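Local coordinates for protein peptidoglycan N-acetylglucosamine deacetylase (Agathobacter rectalis, PDB 5JMU) that probably removes acetyl groups from the N-acetylglucosamine of peptidoglycan, a carbon-nitrogen bond hydrolysis, and is represented here by its zinc-binding catalytic domain, at residues V52-P57 with N100-A105; E165-N170 with K189-N194; T123-K126 with I132-Q135; W202-A205 with T209-P212. All blocks are in the same frame, centred on the assembly; numbering follows the deposited sequence.

Contact 1 of 4, residues V52-P57 with N100-A105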
loop_
_atom_site.group_PDB
_atom_site.type_symbol
_atom_site.label_atom_id
_atom_site.label_comp_id
_atom_site.label_asym_id
_atom_site.label_seq_id
_atom_site.Cartn_x
_atom_site.Cartn_y
_atom_site.Cartn_z
ATOM N N VAL A 52 -3.754 -5.231 0.364
ATOM C CA VAL A 52 -3.785 -6.689 0.535
ATOM C C VAL A 52 -4.130 -7.499 -0.725
ATOM O O VAL A 52 -4.655 -6.968 -1.728
ATOM C CB VAL A 52 -4.766 -7.068 1.693
ATOM C CG1 VAL A 52 -4.263 -6.441 3.020
ATOM C CG2 VAL A 52 -6.182 -6.611 1.401
ATOM N N THR A 53 -3.792 -8.797 -0.661
ATOM C CA THR A 53 -4.024 -9.724 -1.742
ATOM C C THR A 53 -4.628 -10.972 -1.140
ATOM O O THR A 53 -4.654 -11.106 0.095
ATOM C CB THR A 53 -2.722 -10.182 -2.449
ATOM O OG1 THR A 53 -1.980 -11.035 -1.560
ATOM C CG2 THR A 53 -1.883 -9.015 -2.913
ATOM N N ASN A 54 -5.025 -11.903 -1.997
ATOM C CA ASN A 54 -5.407 -13.215 -1.521
ATOM C C ASN A 54 -4.406 -14.284 -1.961
ATOM O O ASN A 54 -4.766 -15.449 -2.203
ATOM C CB ASN A 54 -6.810 -13.554 -2.000
ATOM C CG ASN A 54 -7.444 -14.631 -1.149
ATOM O OD1 ASN A 54 -7.272 -14.651 0.080
ATOM N ND2 ASN A 54 -8.151 -15.514 -1.782
ATOM N N THR A 55 -3.135 -13.871 -2.056
ATOM C CA THR A 55 -2.086 -14.800 -2.491
ATOM C C THR A 55 -1.819 -15.918 -1.473
ATOM O O THR A 55 -1.418 -17.035 -1.829
ATOM C CB THR A 55 -0.786 -14.021 -2.748
ATOM O OG1 THR A 55 -0.997 -13.153 -3.866
ATOM C CG2 THR A 55 0.348 -14.975 -3.111
ATOM N N HIS A 56 -2.045 -15.604 -0.202
ATOM C CA HIS A 56 -1.752 -16.539 0.893
ATOM C C HIS A 56 -2.994 -16.703 1.727
ATOM O O HIS A 56 -3.053 -16.150 2.830
ATOM C CB HIS A 56 -0.593 -16.022 1.740
ATOM C CG HIS A 56 0.676 -15.856 0.966
ATOM N ND1 HIS A 56 1.156 -14.623 0.582
ATOM C CD2 HIS A 56 1.530 -16.774 0.451
ATOM C CE1 HIS A 56 2.268 -14.786 -0.116
ATOM N NE2 HIS A 56 2.520 -16.081 -0.202
ATOM N N PRO A 57 -3.988 -17.437 1.207
ATOM C CA PRO A 57 -5.277 -17.474 1.920
ATOM C C PRO A 57 -5.176 -18.177 3.285
ATOM O O PRO A 57 -6.122 -18.015 4.040
ATOM C CB PRO A 57 -6.206 -18.209 0.951
ATOM C CG PRO A 57 -5.300 -18.952 0.050
ATOM C CD PRO A 57 -4.054 -18.146 -0.078
ATOM N N ASN A 100 -12.187 -6.793 -2.697
ATOM C CA ASN A 100 -13.039 -5.992 -1.848
ATOM C C ASN A 100 -14.014 -6.861 -1.067
ATOM O O ASN A 100 -14.295 -6.583 0.091
ATOM C CB ASN A 100 -13.838 -4.975 -2.673
ATOM C CG ASN A 100 -14.612 -4.077 -1.797
ATOM O OD1 ASN A 100 -14.036 -3.211 -1.160
ATOM N ND2 ASN A 100 -15.938 -4.283 -1.731
ATOM N N SER A 101 -14.543 -7.888 -1.713
ATOM C CA SER A 101 -15.501 -8.778 -1.058
ATOM C C SER A 101 -14.852 -9.498 0.123
ATOM O O SER A 101 -15.494 -9.656 1.180
ATOM C CB SER A 101 -16.064 -9.773 -2.042
ATOM O OG SER A 101 -17.026 -9.057 -2.792
ATOM N N ILE A 102 -13.602 -9.925 -0.048
ATOM C CA ILE A 102 -12.916 -10.570 1.079
ATOM C C ILE A 102 -12.706 -9.561 2.206
ATOM O O ILE A 102 -12.867 -9.902 3.404
ATOM C CB ILE A 102 -11.577 -11.207 0.631
ATOM C CG1 ILE A 102 -11.887 -12.463 -0.194
ATOM C CG2 ILE A 102 -10.735 -11.555 1.837
ATOM C CD1 ILE A 102 -10.665 -12.887 -1.077
ATOM N N ILE A 103 -12.352 -8.330 1.837
ATOM C CA ILE A 103 -12.166 -7.310 2.876
ATOM C C ILE A 103 -13.484 -7.043 3.613
ATOM O O ILE A 103 -13.513 -6.945 4.836
ATOM C CB ILE A 103 -11.621 -6.013 2.265
ATOM C CG1 ILE A 103 -10.207 -6.273 1.783
ATOM C CG2 ILE A 103 -11.652 -4.846 3.244
ATOM C CD1 ILE A 103 -9.661 -5.143 0.809
ATOM N N LYS A 104 -14.590 -7.011 2.898
ATOM C CA LYS A 104 -15.895 -6.828 3.527
ATOM C C LYS A 104 -16.238 -7.978 4.469
ATOM O O LYS A 104 -16.711 -7.768 5.605
ATOM C CB LYS A 104 -16.969 -6.698 2.438
ATOM C CG LYS A 104 -18.370 -6.768 2.971
ATOM C CD LYS A 104 -18.712 -5.515 3.745
ATOM C CE LYS A 104 -20.246 -5.484 3.957
ATOM N NZ LYS A 104 -20.728 -4.512 4.978
ATOM N N ALA A 105 -16.027 -9.216 3.979
ATOM C CA ALA A 105 -16.246 -10.441 4.783
ATOM C C ALA A 105 -15.462 -10.369 6.094
ATOM O O ALA A 105 -15.975 -10.644 7.188
ATOM C CB ALA A 105 -15.815 -11.679 3.971
#

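Contact 2 of 4, residues E165-N170 with K189-N194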
loop_
_atom_site.group_PDB
_atom_site.type_symbol
_atom_site.label_atom_id
_atom_site.label_comp_id
_atom_site.label_asym_id
_atom_site.label_seq_id
_atom_site.Cartn_x
_atom_site.Cartn_y
_atom_site.Cartn_z
ATOM N N GLU A 165 19.272 -4.139 7.423
ATOM C CA GLU A 165 19.918 -2.857 7.651
ATOM C C GLU A 165 19.843 -1.966 6.423
ATOM O O GLU A 165 19.683 -0.738 6.553
ATOM C CB GLU A 165 21.371 -3.065 8.074
ATOM C CG GLU A 165 22.067 -1.771 8.505
ATOM C CD GLU A 165 21.241 -0.939 9.523
ATOM O OE1 GLU A 165 20.826 -1.486 10.584
ATOM O OE2 GLU A 165 20.997 0.267 9.244
ATOM N N GLN A 166 19.937 -2.546 5.222
ATOM C CA GLN A 166 19.840 -1.725 4.030
ATOM C C GLN A 166 18.418 -1.157 3.857
ATOM O O GLN A 166 18.254 -0.001 3.403
ATOM C CB GLN A 166 20.281 -2.545 2.819
ATOM C CG GLN A 166 21.780 -2.893 2.810
ATOM C CD GLN A 166 22.199 -3.795 1.633
ATOM O OE1 GLN A 166 21.803 -4.960 1.546
ATOM N NE2 GLN A 166 22.999 -3.245 0.721
ATOM N N VAL A 167 17.390 -1.937 4.231
ATOM C CA VAL A 167 16.016 -1.437 4.161
ATOM C C VAL A 167 15.877 -0.258 5.118
ATOM O O VAL A 167 15.299 0.780 4.777
ATOM C CB VAL A 167 14.959 -2.542 4.495
ATOM C CG1 VAL A 167 13.544 -1.938 4.610
ATOM C CG2 VAL A 167 14.958 -3.673 3.459
ATOM N N VAL A 168 16.417 -0.411 6.328
ATOM C CA VAL A 168 16.345 0.681 7.293
ATOM C C VAL A 168 16.949 1.963 6.684
ATOM O O VAL A 168 16.332 3.039 6.714
ATOM C CB VAL A 168 17.053 0.310 8.625
ATOM C CG1 VAL A 168 17.083 1.545 9.548
ATOM C CG2 VAL A 168 16.292 -0.858 9.304
ATOM N N GLN A 169 18.152 1.855 6.142
ATOM C CA GLN A 169 18.852 3.017 5.608
ATOM C C GLN A 169 18.119 3.590 4.395
ATOM O O GLN A 169 18.063 4.796 4.226
ATOM C CB GLN A 169 20.287 2.664 5.216
ATOM C CG GLN A 169 21.140 2.346 6.435
ATOM C CD GLN A 169 21.045 3.439 7.483
ATOM O OE1 GLN A 169 21.163 4.629 7.165
ATOM N NE2 GLN A 169 20.817 3.046 8.739
ATOM N N ASN A 170 17.518 2.728 3.576
ATOM C CA ASN A 170 16.812 3.214 2.388
ATOM C C ASN A 170 15.594 4.034 2.772
ATOM O O ASN A 170 15.335 5.098 2.199
ATOM C CB ASN A 170 16.345 2.055 1.507
ATOM C CG ASN A 170 17.482 1.410 0.737
ATOM O OD1 ASN A 170 18.533 2.024 0.548
ATOM N ND2 ASN A 170 17.276 0.182 0.282
ATOM N N LYS A 189 7.880 -10.032 3.037
ATOM C CA LYS A 189 9.319 -10.177 3.093
ATOM C C LYS A 189 9.838 -10.003 4.513
ATOM O O LYS A 189 9.854 -8.866 5.029
ATOM C CB LYS A 189 9.975 -9.137 2.181
ATOM C CG LYS A 189 9.481 -9.337 0.778
ATOM C CD LYS A 189 10.205 -8.507 -0.235
ATOM C CE LYS A 189 9.768 -8.829 -1.677
ATOM N NZ LYS A 189 9.893 -10.259 -1.959
ATOM N N GLU A 190 10.270 -11.112 5.105
ATOM C CA GLU A 190 10.718 -11.125 6.471
ATOM C C GLU A 190 11.798 -10.041 6.751
ATOM O O GLU A 190 11.718 -9.306 7.740
ATOM C CB GLU A 190 11.259 -12.503 6.811
ATOM C CG GLU A 190 11.451 -12.650 8.274
ATOM C CD GLU A 190 11.990 -14.031 8.634
ATOM O OE1 GLU A 190 12.442 -14.778 7.730
ATOM O OE2 GLU A 190 11.954 -14.356 9.822
ATOM N N PHE A 191 12.790 -9.919 5.866
ATOM C CA PHE A 191 13.890 -8.982 6.133
ATOM C C PHE A 191 13.395 -7.533 6.175
ATOM O O PHE A 191 13.978 -6.667 6.844
ATOM C CB PHE A 191 15.021 -9.128 5.086
ATOM C CG PHE A 191 14.638 -8.645 3.696
ATOM C CD1 PHE A 191 14.042 -9.503 2.789
ATOM C CD2 PHE A 191 14.886 -7.329 3.301
ATOM C CE1 PHE A 191 13.719 -9.077 1.496
ATOM C CE2 PHE A 191 14.543 -6.881 2.028
ATOM C CZ PHE A 191 13.923 -7.741 1.119
ATOM N N SER A 192 12.299 -7.267 5.475
ATOM C CA SER A 192 11.799 -5.913 5.381
ATOM C C SER A 192 10.906 -5.643 6.599
ATOM O O SER A 192 10.934 -4.555 7.196
ATOM C CB SER A 192 11.026 -5.715 4.047
ATOM O OG SER A 192 10.598 -4.343 3.920
ATOM N N VAL A 193 10.070 -6.619 6.957
ATOM C CA VAL A 193 9.290 -6.495 8.185
ATOM C C VAL A 193 10.211 -6.210 9.366
ATOM O O VAL A 193 9.898 -5.393 10.250
ATOM C CB VAL A 193 8.455 -7.778 8.450
ATOM C CG1 VAL A 193 7.910 -7.822 9.893
ATOM C CG2 VAL A 193 7.315 -7.870 7.394
ATOM N N ASN A 194 11.361 -6.866 9.365
ATOM C CA ASN A 194 12.260 -6.767 10.518
ATOM C C ASN A 194 12.945 -5.392 10.605
ATOM O O ASN A 194 13.598 -5.078 11.606
ATOM C CB ASN A 194 13.323 -7.876 10.473
ATOM C CG ASN A 194 12.765 -9.232 10.857
ATOM O OD1 ASN A 194 11.647 -9.330 11.379
ATOM N ND2 ASN A 194 13.561 -10.283 10.635
#

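Contact 3 of 4, residues T123-K126 with I132-Q135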
loop_
_atom_site.group_PDB
_atom_site.type_symbol
_atom_site.label_atom_id
_atom_site.label_comp_id
_atom_site.label_asym_id
_atom_site.label_seq_id
_atom_site.Cartn_x
_atom_site.Cartn_y
_atom_site.Cartn_z
ATOM N N THR A 123 4.501 -0.366 -16.542
ATOM C CA THR A 123 4.386 -0.610 -17.982
ATOM C C THR A 123 4.206 -2.077 -18.308
ATOM O O THR A 123 3.961 -2.411 -19.478
ATOM C CB THR A 123 5.597 -0.103 -18.768
ATOM O OG1 THR A 123 6.792 -0.716 -18.287
ATOM C CG2 THR A 123 5.677 1.392 -18.650
ATOM N N VAL A 124 4.297 -2.963 -17.301
ATOM C CA VAL A 124 4.050 -4.370 -17.602
ATOM C C VAL A 124 2.634 -4.575 -18.202
ATOM O O VAL A 124 2.430 -5.450 -19.046
ATOM C CB VAL A 124 4.233 -5.286 -16.361
ATOM C CG1 VAL A 124 3.299 -4.948 -15.215
ATOM C CG2 VAL A 124 4.212 -6.798 -16.786
ATOM N N SER A 125 1.682 -3.736 -17.768
ATOM C CA SER A 125 0.338 -3.841 -18.306
ATOM C C SER A 125 0.327 -3.600 -19.821
ATOM O O SER A 125 -0.621 -4.071 -20.458
ATOM C CB SER A 125 -0.604 -2.853 -17.615
ATOM O OG SER A 125 -0.089 -1.528 -17.748
ATOM N N LYS A 126 1.362 -2.962 -20.410
ATOM C CA LYS A 126 1.391 -2.804 -21.885
ATOM C C LYS A 126 1.450 -4.140 -22.597
ATOM O O LYS A 126 1.023 -4.260 -23.732
ATOM C CB LYS A 126 2.595 -2.000 -22.376
ATOM C CG LYS A 126 2.640 -0.557 -22.019
ATOM C CD LYS A 126 3.940 0.082 -22.557
ATOM C CE LYS A 126 4.180 1.479 -21.987
ATOM N NZ LYS A 126 5.572 1.972 -22.328
ATOM N N ILE A 132 -4.399 0.451 -20.946
ATOM C CA ILE A 132 -5.301 0.145 -19.842
ATOM C C ILE A 132 -5.110 1.012 -18.591
ATOM O O ILE A 132 -6.089 1.283 -17.891
ATOM C CB ILE A 132 -5.235 -1.366 -19.492
ATOM C CG1 ILE A 132 -6.476 -1.795 -18.674
ATOM C CG2 ILE A 132 -3.861 -1.772 -18.823
ATOM C CD1 ILE A 132 -6.524 -3.319 -18.388
HETATM N N MSE A 133 -3.892 1.453 -18.278
HETATM C CA MSE A 133 -3.766 2.239 -17.063
HETATM C C MSE A 133 -4.380 3.623 -17.208
HETATM O O MSE A 133 -4.904 4.176 -16.241
HETATM C CB MSE A 133 -2.274 2.377 -16.630
HETATM C CG MSE A 133 -1.594 1.041 -16.424
HETATM SE SE MSE A 133 -2.526 -0.200 -15.257
HETATM C CE MSE A 133 -2.664 0.899 -13.887
ATOM N N THR A 134 -4.284 4.212 -18.393
ATOM C CA THR A 134 -4.962 5.498 -18.601
ATOM C C THR A 134 -6.469 5.332 -18.385
ATOM O O THR A 134 -7.134 6.215 -17.802
ATOM C CB THR A 134 -4.670 6.018 -20.017
ATOM O OG1 THR A 134 -3.297 6.489 -20.066
ATOM C CG2 THR A 134 -5.633 7.166 -20.411
ATOM N N GLN A 135 -7.020 4.224 -18.869
ATOM C CA GLN A 135 -8.452 3.988 -18.604
ATOM C C GLN A 135 -8.695 3.713 -17.123
ATOM O O GLN A 135 -9.630 4.264 -16.540
ATOM C CB GLN A 135 -8.990 2.805 -19.409
ATOM C CG GLN A 135 -8.918 3.034 -20.957
ATOM C CD GLN A 135 -9.595 4.329 -21.407
ATOM O OE1 GLN A 135 -10.701 4.659 -20.936
ATOM N NE2 GLN A 135 -8.955 5.076 -22.304
#

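Contact 4 of 4, residues W202-A205 with T209-P212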
loop_
_atom_site.group_PDB
_atom_site.type_symbol
_atom_site.label_atom_id
_atom_site.label_comp_id
_atom_site.label_asym_id
_atom_site.label_seq_id
_atom_site.Cartn_x
_atom_site.Cartn_y
_atom_site.Cartn_z
ATOM N N TRP A 202 13.703 5.611 14.601
ATOM C CA TRP A 202 14.364 6.772 14.011
ATOM C C TRP A 202 13.362 7.904 13.736
ATOM O O TRP A 202 13.604 9.075 14.072
ATOM C CB TRP A 202 15.090 6.389 12.713
ATOM C CG TRP A 202 15.758 7.572 12.110
ATOM C CD1 TRP A 202 17.030 8.036 12.373
ATOM C CD2 TRP A 202 15.189 8.477 11.166
ATOM N NE1 TRP A 202 17.266 9.175 11.648
ATOM C CE2 TRP A 202 16.165 9.453 10.882
ATOM C CE3 TRP A 202 13.958 8.536 10.503
ATOM C CZ2 TRP A 202 15.921 10.504 9.982
ATOM C CZ3 TRP A 202 13.726 9.563 9.618
ATOM C CH2 TRP A 202 14.696 10.516 9.357
ATOM N N GLY A 203 12.243 7.555 13.116
ATOM C CA GLY A 203 11.287 8.583 12.752
ATOM C C GLY A 203 10.778 9.288 13.995
ATOM O O GLY A 203 10.751 10.528 14.042
ATOM N N GLN A 204 10.412 8.520 15.015
ATOM C CA GLN A 204 9.845 9.168 16.195
ATOM C C GLN A 204 10.905 10.037 16.899
ATOM O O GLN A 204 10.588 11.123 17.420
ATOM C CB GLN A 204 9.236 8.120 17.128
ATOM C CG GLN A 204 7.970 7.552 16.490
ATOM C CD GLN A 204 7.124 6.703 17.434
ATOM O OE1 GLN A 204 7.633 6.101 18.385
ATOM N NE2 GLN A 204 5.833 6.615 17.137
ATOM N N ALA A 205 12.157 9.593 16.866
ATOM C CA ALA A 205 13.227 10.375 17.499
ATOM C C ALA A 205 13.586 11.640 16.706
ATOM O O ALA A 205 14.252 12.545 17.235
ATOM C CB ALA A 205 14.507 9.488 17.686
ATOM N N THR A 209 5.867 11.990 12.352
ATOM C CA THR A 209 4.601 11.392 12.824
ATOM C C THR A 209 4.182 10.323 11.830
ATOM O O THR A 209 4.081 10.613 10.634
ATOM C CB THR A 209 3.483 12.441 12.937
ATOM O OG1 THR A 209 3.900 13.404 13.920
ATOM C CG2 THR A 209 2.198 11.754 13.416
ATOM N N PHE A 210 3.948 9.103 12.320
ATOM C CA PHE A 210 3.443 7.991 11.511
ATOM C C PHE A 210 1.950 7.975 11.509
ATOM O O PHE A 210 1.313 7.985 12.577
ATOM C CB PHE A 210 3.974 6.670 12.051
ATOM C CG PHE A 210 5.457 6.505 11.843
ATOM C CD1 PHE A 210 6.352 7.000 12.802
ATOM C CD2 PHE A 210 5.951 5.859 10.730
ATOM C CE1 PHE A 210 7.746 6.894 12.619
ATOM C CE2 PHE A 210 7.300 5.708 10.544
ATOM C CZ PHE A 210 8.228 6.243 11.492
ATOM N N LEU A 211 1.367 7.963 10.301
ATOM C CA LEU A 211 -0.076 7.969 10.164
ATOM C C LEU A 211 -0.535 6.859 9.225
ATOM O O LEU A 211 0.223 6.438 8.342
ATOM C CB LEU A 211 -0.518 9.310 9.609
ATOM C CG LEU A 211 -0.320 10.565 10.440
ATOM C CD1 LEU A 211 -0.738 11.804 9.630
ATOM C CD2 LEU A 211 -1.136 10.417 11.703
ATOM N N PRO A 212 -1.782 6.410 9.348
ATOM C CA PRO A 212 -2.438 5.561 8.333
ATOM C C PRO A 212 -3.079 6.427 7.239
ATOM O O PRO A 212 -3.425 7.595 7.484
ATOM C CB PRO A 212 -3.523 4.826 9.114
ATOM C CG PRO A 212 -3.990 5.926 10.158
ATOM C CD PRO A 212 -2.695 6.760 10.466
HETATM O O HOH W 1 4.215 8.571 15.289
#

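Contact 1 of 4, residues V52-P57 with N100-A105
Between Val52 and Asn54, the two residues that meet segment 100-105, the hydroxyl Thr53 OG1 is gripped by several groups. Thr55 N donates to Thr53 OG1 at 3.1 Å, with a nearly straight N-H...O angle of 167°. This bond makes an ST turn as the chain leaves the strand. The same hydroxyl is hydrogen-bonded to the backbone O of the zinc ligand Asp28. Thr53 starts away from the helix, while Val52 and Asn54 start toward it.

The contact itself is apolar, and no hydrogen bond crosses it. Val52 CG2 lies 3.8 Å from Ile103 CD1. Val52 CG1 is anti to its carbonyl carbon (chi1 -62°), and this leaves CG2 as the branch that meets the isoleucine. The extended end of Ile103 brings CD1 to the strand.

Ile102 meets Asn54 at about a right angle. Its methyl stands over the flat face of the amide, with Ile102 CD1 3.7 Å from Asn54 CG and 3.7 Å from Asn54 ND2. The hydrogen bond of Asn54 OD1 with Gln60 NE2 helps to fix the turn of the amide.

The contact packs helix 89-107 beside the end of strand 49-53 in the NodB homology domain. Strand 49-53 runs parallel to strands 21-27 and 72-77. Ile103 also touches Val73 and Ile75 of strand 72-77, and Ile102 touches Ile63 of helix 61-68, so the helix packs against both a neighbouring strand and a neighbouring helix.

Contact 2 of 4, residues E165-N170 with K189-N194
Val167 meets Phe191 and Ser192, and the apolar part is the tighter of the two. Val167 CG2 lies 3.5 Å from Phe191 CE2, at the edge of the ring and near its plane. The two side chains cross at about a right angle. Phe191 CG sits between the backbone N and the carbonyl carbon (chi1 69°), a torsion that brings the ring edge to the valine. The other branch, Val167 CG1, is 3.9 Å from Ser192 OG.

The polar bonds run to other partners. Buried Ser192 OG is hydrogen-bonded to Asp156 OD2 and also to Gln185 NE2, so its oxygen is satisfied although it faces a methyl here. The backbone O of Phe191 pairs with Thr164 OG1 and ties the short helix to the start of the longer one. Away from the contact, on the exposed side of helix 164-175, Gln169 NE2 donates to Glu165 OE2 at 2.8 Å, one turn apart. Glu165 OE2 lies close to the amide plane of Gln169 and is approached nearly in line with its own C-O bond.

Helix 164-175 leads from strand 152-153 to its parallel neighbour 180-186, a beta-alpha-beta crossover. Helix 190-193 follows the second strand and packs against the crossover helix. Val168 and Glu165 touch Gln198 of helix 196-205, the next helix along.

Contact 3 of 4, residues T123-K126 with I132-Q135
Ser125 packs against Ile132 and Met133 where a loop of the NodB homology domain folds back on the first turn of helix 132-142. Ser125 CB lies 3.6 Å from Ile132 CG2, a contact between aliphatic carbons. Its hydroxyl sits against the next residue, with Ser125 OG 3.3 Å from Met133 CG. Met133 is a selenomethionine, and its heavy atom is close too: SE is 3.7 Å from Ser125 OG. The chain of Met133 is bent at chi2 and chi3 (-52° and -54°), which folds SE back beside the serine. All three touching residues are buried, and no hydrogen bond crosses between the two segments.

The next shell supplies the polar partners of the serine. Ser125 OG is hydrogen-bonded to Asn122 OD1 and to Asn226 ND2, so this buried hydroxyl is held by two amides while its flank rests on Met133. Asn226 is the C-terminal residue. It also reaches the helix, because its OXT pairs with Thr134 OG1. The chain end thus bridges the loop and the helix.

Farther out, Tyr86 touches both Ser125 and Met133, and Asn122 also touches Met133. Ile132 comes within about 4 Å, side chain to side chain, of Glu89, a magnesium-binding residue in a crystal structure of this protein. Ser125 is the third residue of a beta turn, closed by Lys126 N donating to Thr123 O at 2.8 Å.

Contact 4 of 4, residues W202-A205 with T209-P212
Phe210 meets Gly203 and Gln204 where a short turn leads from helix 196-205 to strand 209-210. This is the last helix-strand unit of the parallel sheet of the NodB-type fold. The ring of Phe210 points back at the helix, with CG anti to its own carbonyl carbon (chi1 -69°). Its atom CE1 does most of the touching and lies 3.9 Å from Gly203 CA.

The packing on Gly203 is close. A CB at this glycine would fall 2.6 Å from Phe210 CZ, too near for the ring as it stands. Gln204 meets the same corner of the ring: Gln204 CG lies at the edge, near the ring plane, 3.9 Å from Phe210 CE1. Beyond CG the glutamine is extended (chi2 -169°), so its amide runs on past the ring toward the strand, where a water bridges the remaining gap. The amide and ring planes are 66° apart, so they do not stack.

The buried ring also touches Val46 of a loop and Ile22 and Leu24 of strand 21-27, so it fills the space between helix and sheet. Cutting Phe210 back to alanine is likely to open a gap there, leaving Gly203 and the aliphatic part of Gln204 without their apolar partner.

Strand 209-210 pairs in parallel with strand 21-27 through Thr209 and Leu211. One water links the helix to the strand: it accepts from Gln204 NE2 at 3.1 Å and from Phe210 N at 3.0 Å.

How the contacts relate
From the N terminus, contact 1 comes first and closes the longest loop, 42 residues from strand 49-53 to helix 89-107. Contact 3 follows, closing a five-residue loop onto the start of helix 132-142. Contact 2 then joins helix 164-175 to helix 190-193 across strand 180-186. Contact 4 closes the tight turn from helix 196-205 to strand 209-210. The four loops lie in series, and none nests in or crosses another. Contacts 1 and 4 reach the same sheet from opposite sides of the chain's centre. Contacts 2 and 4 are neighbours, about 16 Å apart between centres; their helices 190-193 and 196-205 follow each other in the chain.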